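Local structure of precorrin-3 methylase (3NUT) at residues A[69-74]-A[81-86]; A[126-131]-A[206-211]. The protein probably transfers a methyl group from S-adenosyl-L-methionine to a tetrapyrrole precursor on the pathway to adenosylcobalamin. One frame throughout, in Å; residues are numbered along the deposited sequence.

Interactions 1 and 2 lie on opposite sides of the chain's centre and exemplify two ways of setting a helix against a strand. Interaction 1 is buried: helix 65-76 lies on strand 80-85, and everything that crosses is a valine, alanine or methionine carbon, with one carbonyl oxygen beside a methyl. Interaction 2 is partly buried and joins the end of helix 121-129 to edge strand 209-214 of another sheet and the loop leading into it, where a single alanine methyl meets an isoleucine tip and a glutamine amide. No hydrogen bond crosses either contact. About 31 Å separates the centres and no element is shared, but 81-86 ends at the S-adenosyl-L-homocysteine pocket, and Q208 packs on V203 beside it.

Interaction 1 of 2, residues A[69-74]-A[81-86]; sequences THALEM and VVVVSS. With SAH (S-adenosyl-L-homocysteine), chain E.
V81 packs both of its methyls on A71 and M74 of helix 65-76, a compact example of a branched strand residue under a helix. With CG1 anti to the backbone N (chi1 -169°), its two branches spread beneath the helix: CG1 lies 4.0 Å from A71 CB, while CG2 reaches 3.8 Å from M74 CB and also touches A71 O. Two residues on, V83 CG2 comes within 3.8 Å of the same A71 CB, which rests against methyls of both valines. An alanine in place of V81 would probably open a gap under the helix, with M74 CB and one side of A71 deprived of their packing partner. This is the close-packed and almost wholly apolar side, A71 O being the one polar atom that touches. M74, extended to SD, sets the sulfur 3.6 Å above the H70 ring plane, offset toward the rim. By contrast, E73 turns from the strand on the exposed side of the helix. At the far end of 81-86 polar chemistry takes over, S86 O accepting a 3.0 Å hydrogen bond from N of S-adenosyl-L-homocysteine. The axes of helical 69-74 and strand 81-85 run nearly antiparallel, at 163°, and approach to 9.0 Å, as in a beta-alpha-beta crossover from strand 55-58. V83 also touches M94 of helix 94-104, and strand 80-85 is hydrogen-bonded between strands 37-40 and 10-15.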
loop_
_atom_site.group_PDB
_atom_site.type_symbol
_atom_site.label_atom_id
_atom_site.label_comp_id
_atom_site.label_asym_id
_atom_site.label_seq_id
_atom_site.Cartn_x
_atom_site.Cartn_y
_atom_site.Cartn_z
ATOM N N THR A 69 4.666 -6.113 -24.413
ATOM C CA THR A 69 4.468 -5.900 -25.845
ATOM C C THR A 69 3.674 -7.065 -26.441
ATOM O O THR A 69 2.748 -6.881 -27.253
ATOM C CB THR A 69 5.854 -5.733 -26.562
ATOM O OG1 THR A 69 6.592 -4.659 -25.939
ATOM C CG2 THR A 69 5.702 -5.463 -28.055
ATOM N N HIS A 70 4.020 -8.276 -26.022
ATOM C CA HIS A 70 3.332 -9.441 -26.540
ATOM C C HIS A 70 1.885 -9.460 -26.077
ATOM O O HIS A 70 0.989 -9.813 -26.854
ATOM C CB HIS A 70 4.043 -10.707 -26.102
ATOM C CG HIS A 70 3.362 -11.967 -26.540
ATOM N ND1 HIS A 70 3.248 -13.071 -25.720
ATOM C CD2 HIS A 70 2.777 -12.301 -27.713
ATOM C CE1 HIS A 70 2.628 -14.036 -26.378
ATOM N NE2 HIS A 70 2.328 -13.593 -27.587
ATOM N N ALA A 71 1.674 -9.089 -24.817
ATOM C CA ALA A 71 0.338 -8.949 -24.271
ATOM C C ALA A 71 -0.491 -7.966 -25.119
ATOM O O ALA A 71 -1.643 -8.236 -25.439
ATOM C CB ALA A 71 0.415 -8.472 -22.826
ATOM N N LEU A 72 0.120 -6.828 -25.481
ATOM C CA LEU A 72 -0.546 -5.831 -26.313
ATOM C C LEU A 72 -0.889 -6.393 -27.681
ATOM O O LEU A 72 -1.951 -6.082 -28.229
ATOM C CB LEU A 72 0.305 -4.571 -26.474
ATOM C CG LEU A 72 0.635 -3.669 -25.292
ATOM C CD1 LEU A 72 1.620 -2.636 -25.798
ATOM C CD2 LEU A 72 -0.626 -2.982 -24.762
ATOM N N GLU A 73 -0.008 -7.236 -28.214
ATOM C CA GLU A 73 -0.185 -7.782 -29.562
ATOM C C GLU A 73 -1.333 -8.743 -29.606
ATOM O O GLU A 73 -2.047 -8.813 -30.614
ATOM C CB GLU A 73 1.074 -8.509 -30.055
ATOM C CG GLU A 73 2.237 -7.590 -30.457
ATOM C CD GLU A 73 3.573 -8.347 -30.556
ATOM O OE1 GLU A 73 3.577 -9.591 -30.471
ATOM O OE2 GLU A 73 4.624 -7.713 -30.723
ATOM N N MET A 74 -1.494 -9.514 -28.524
ATOM C CA MET A 74 -2.572 -10.491 -28.438
ATOM C C MET A 74 -3.910 -9.758 -28.293
ATOM O O MET A 74 -4.903 -10.157 -28.885
ATOM C CB MET A 74 -2.375 -11.457 -27.272
ATOM C CG MET A 74 -1.139 -12.376 -27.339
ATOM S SD MET A 74 -0.957 -13.363 -25.761
ATOM C CE MET A 74 -1.749 -14.756 -26.370
ATOM N N VAL A 81 -6.348 -10.560 -22.222
ATOM C CA VAL A 81 -5.065 -10.926 -21.648
ATOM C C VAL A 81 -4.977 -10.389 -20.233
ATOM O O VAL A 81 -5.095 -9.185 -20.020
ATOM C CB VAL A 81 -3.888 -10.362 -22.488
ATOM C CG1 VAL A 81 -2.572 -10.946 -22.054
ATOM C CG2 VAL A 81 -4.108 -10.640 -24.013
ATOM N N VAL A 82 -4.791 -11.290 -19.262
ATOM C CA VAL A 82 -4.503 -10.886 -17.897
ATOM C C VAL A 82 -3.022 -11.113 -17.650
ATOM O O VAL A 82 -2.528 -12.227 -17.776
ATOM C CB VAL A 82 -5.308 -11.704 -16.838
ATOM C CG1 VAL A 82 -4.890 -11.293 -15.404
ATOM C CG2 VAL A 82 -6.843 -11.526 -17.038
ATOM N N VAL A 83 -2.313 -10.055 -17.289
ATOM C CA VAL A 83 -0.908 -10.192 -16.950
ATOM C C VAL A 83 -0.895 -10.173 -15.428
ATOM O O VAL A 83 -1.461 -9.268 -14.795
ATOM C CB VAL A 83 -0.058 -9.024 -17.521
ATOM C CG1 VAL A 83 1.375 -9.091 -16.990
ATOM C CG2 VAL A 83 -0.105 -9.001 -19.057
ATOM N N VAL A 84 -0.271 -11.168 -14.816
ATOM C CA VAL A 84 -0.352 -11.262 -13.360
ATOM C C VAL A 84 0.935 -10.828 -12.628
ATOM O O VAL A 84 2.042 -11.104 -13.085
ATOM C CB VAL A 84 -0.847 -12.662 -12.908
ATOM C CG1 VAL A 84 -2.344 -12.817 -13.234
ATOM C CG2 VAL A 84 -0.031 -13.804 -13.590
ATOM N N SER A 85 0.760 -10.150 -11.490
ATOM C CA SER A 85 1.842 -9.846 -10.560
ATOM C C SER A 85 1.464 -10.245 -9.163
ATOM O O SER A 85 0.307 -10.127 -8.771
ATOM C CB SER A 85 2.094 -8.348 -10.522
ATOM O OG SER A 85 2.901 -7.991 -11.624
ATOM N N SER A 86 2.442 -10.630 -8.368
ATOM C CA SER A 86 2.167 -10.824 -6.945
ATOM C C SER A 86 1.867 -9.444 -6.354
ATOM O O SER A 86 2.219 -8.422 -6.960
ATOM C CB SER A 86 3.346 -11.516 -6.230
ATOM O OG SER A 86 4.460 -10.650 -6.219
HETATM N N SAH E . 4.111 -6.184 -6.614
HETATM C CA SAH E . 4.723 -6.798 -5.396
HETATM C CB SAH E . 6.200 -6.395 -5.261
HETATM C CG SAH E . 7.078 -7.142 -6.266
HETATM S SD SAH E . 8.796 -7.181 -5.810
HETATM C C SAH E . 3.934 -6.272 -4.254
HETATM O O SAH E . 3.181 -5.352 -4.542
HETATM O OXT SAH E . 3.994 -6.693 -3.082
HETATM C "C5'" SAH E . 8.915 -8.725 -4.935
HETATM C "C4'" SAH E . 9.373 -8.509 -3.479
HETATM O "O4'" SAH E . 8.232 -8.197 -2.668
HETATM C "C3'" SAH E . 10.042 -9.701 -2.780
HETATM O "O3'" SAH E . 11.471 -9.736 -2.909
HETATM C "C2'" SAH E . 9.696 -9.486 -1.323
HETATM O "O2'" SAH E . 10.551 -8.500 -0.707
HETATM C "C1'" SAH E . 8.311 -8.873 -1.405
HETATM N N9 SAH E . 7.249 -9.897 -1.264
HETATM C C8 SAH E . 6.378 -10.303 -2.210
HETATM N N7 SAH E . 5.534 -11.251 -1.698
HETATM C C5 SAH E . 5.861 -11.462 -0.398
HETATM C C6 SAH E . 5.384 -12.311 0.737
HETATM N N6 SAH E . 4.348 -13.179 0.605
HETATM N N1 SAH E . 6.021 -12.215 1.931
HETATM C C2 SAH E . 7.058 -11.368 2.102
HETATM N N3 SAH E . 7.537 -10.573 1.115
HETATM C C4 SAH E . 6.996 -10.573 -0.130
#

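Interaction 2 of 2, residues A[126-131]-A[206-211]; sequences AAAAGA and PEQAIS
The amide of Q208, the flat group of this contact, has two methyl groups on one and the same side of its plane. I210 CD1 stands almost directly above the nitrogen, 4.1 Å from Q208 NE2. A128 CB approaches from the helix, 3.6 Å from Q208 NE2, but tilted: it lies above the plane and beyond the amide, on the side turned from CG. The two methyls also touch each other, A128 CB to I210 CD1 at 3.5 Å, so alanine, isoleucine and the amide nitrogen close a small triangle. Here the glutamine serves as a flat packing surface, since no hydrogen bond joins NE2 to 126-131. Its orientation is fixed from the other end, where OE1 accepts a hydrogen bond from T204 N.

Torsions explain the reach. Q208 CG is anti to the backbone N (chi1 164°) and the chain is extended beyond it, carrying the amide out to the helix. I210 likewise runs straight to CD1 (chi2 178°), which arrives beside A128 and, more loosely, near the backbone of A129. The helix finishes here: G130 departs from it with positive phi, a conformation that would press a side chain against the preceding carbonyl oxygen.

A129 continues the packing on L198 of strand 196-201, while A127 and A131 face P117 and A95 of the second subunit. Q208 packs on V203, whose N is hydrogen-bonded to S-adenosyl-L-homocysteine, and its side chain ends about 7 Å from the ligand. The arrangement fits the two-lobed tetrapyrrole methylase fold: a helix following the last strand of the first sheet meets the edge strand of the second beside the cleft that holds the cofactor product.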
loop_
_atom_site.group_PDB
_atom_site.type_symbol
_atom_site.label_atom_id
_atom_site.label_comp_id
_atom_site.label_asym_id
_atom_site.label_seq_id
_atom_site.Cartn_x
_atom_site.Cartn_y
_atom_site.Cartn_z
ATOM N N ALA A 126 3.072 -5.556 7.699
ATOM C CA ALA A 126 2.542 -4.584 8.662
ATOM C C ALA A 126 1.351 -5.163 9.419
ATOM O O ALA A 126 1.303 -5.106 10.652
ATOM C CB ALA A 126 2.119 -3.314 7.953
ATOM N N ALA A 127 0.391 -5.726 8.688
ATOM C CA ALA A 127 -0.762 -6.341 9.346
ATOM C C ALA A 127 -0.335 -7.471 10.330
ATOM O O ALA A 127 -0.800 -7.516 11.453
ATOM C CB ALA A 127 -1.742 -6.858 8.330
ATOM N N ALA A 128 0.558 -8.364 9.911
ATOM C CA ALA A 128 0.920 -9.499 10.761
ATOM C C ALA A 128 1.671 -9.006 11.992
ATOM O O ALA A 128 1.557 -9.596 13.058
ATOM C CB ALA A 128 1.739 -10.504 10.001
ATOM N N ALA A 129 2.399 -7.900 11.832
ATOM C CA ALA A 129 3.187 -7.308 12.901
ATOM C C ALA A 129 2.386 -6.401 13.860
ATOM O O ALA A 129 2.845 -6.107 14.971
ATOM C CB ALA A 129 4.314 -6.520 12.295
ATOM N N GLY A 130 1.206 -5.958 13.420
ATOM C CA GLY A 130 0.445 -4.924 14.110
ATOM C C GLY A 130 0.265 -3.662 13.285
ATOM O O GLY A 130 -0.527 -3.620 12.352
ATOM N N ALA A 131 1.009 -2.618 13.613
ATOM C CA ALA A 131 0.844 -1.361 12.911
ATOM C C ALA A 131 2.153 -0.557 12.720
ATOM O O ALA A 131 2.213 0.633 13.034
ATOM C CB ALA A 131 -0.225 -0.529 13.624
ATOM N N PRO A 206 2.248 -20.563 4.861
ATOM C CA PRO A 206 2.357 -21.338 6.089
ATOM C C PRO A 206 3.769 -21.270 6.676
ATOM O O PRO A 206 3.965 -21.632 7.834
ATOM C CB PRO A 206 1.970 -22.748 5.634
ATOM C CG PRO A 206 1.080 -22.489 4.403
ATOM C CD PRO A 206 1.869 -21.421 3.723
ATOM N N GLU A 207 4.716 -20.763 5.886
ATOM C CA GLU A 207 6.079 -20.567 6.344
ATOM C C GLU A 207 6.376 -19.101 6.666
ATOM O O GLU A 207 7.524 -18.667 6.637
ATOM C CB GLU A 207 7.112 -21.180 5.375
ATOM C CG GLU A 207 6.863 -20.927 3.878
ATOM C CD GLU A 207 5.963 -21.980 3.203
ATOM O OE1 GLU A 207 5.289 -21.631 2.203
ATOM O OE2 GLU A 207 5.940 -23.153 3.648
ATOM N N GLN A 208 5.328 -18.346 6.988
ATOM C CA GLN A 208 5.488 -16.992 7.511
ATOM C C GLN A 208 6.223 -16.960 8.867
ATOM O O GLN A 208 5.873 -17.691 9.795
ATOM C CB GLN A 208 4.127 -16.295 7.644
ATOM C CG GLN A 208 4.179 -15.048 8.542
ATOM C CD GLN A 208 2.883 -14.302 8.619
ATOM O OE1 GLN A 208 2.293 -13.952 7.602
ATOM N NE2 GLN A 208 2.425 -14.053 9.832
ATOM N N ALA A 209 7.222 -16.085 8.968
ATOM C CA ALA A 209 7.993 -15.901 10.191
ATOM C C ALA A 209 8.475 -14.458 10.280
ATOM O O ALA A 209 8.930 -13.856 9.291
ATOM C CB ALA A 209 9.172 -16.869 10.248
ATOM N N ILE A 210 8.355 -13.895 11.468
ATOM C CA ILE A 210 8.612 -12.484 11.630
ATOM C C ILE A 210 9.481 -12.250 12.844
ATOM O O ILE A 210 9.126 -12.659 13.954
ATOM C CB ILE A 210 7.294 -11.685 11.750
ATOM C CG1 ILE A 210 6.508 -11.775 10.441
ATOM C CG2 ILE A 210 7.568 -10.216 12.109
ATOM C CD1 ILE A 210 5.188 -11.074 10.476
ATOM N N SER A 211 10.613 -11.591 12.631
ATOM C CA SER A 211 11.482 -11.266 13.736
ATOM C C SER A 211 11.684 -9.764 13.801
ATOM O O SER A 211 11.923 -9.104 12.795
ATOM C CB SER A 211 12.817 -12.011 13.637
ATOM O OG SER A 211 13.559 -11.577 12.506
#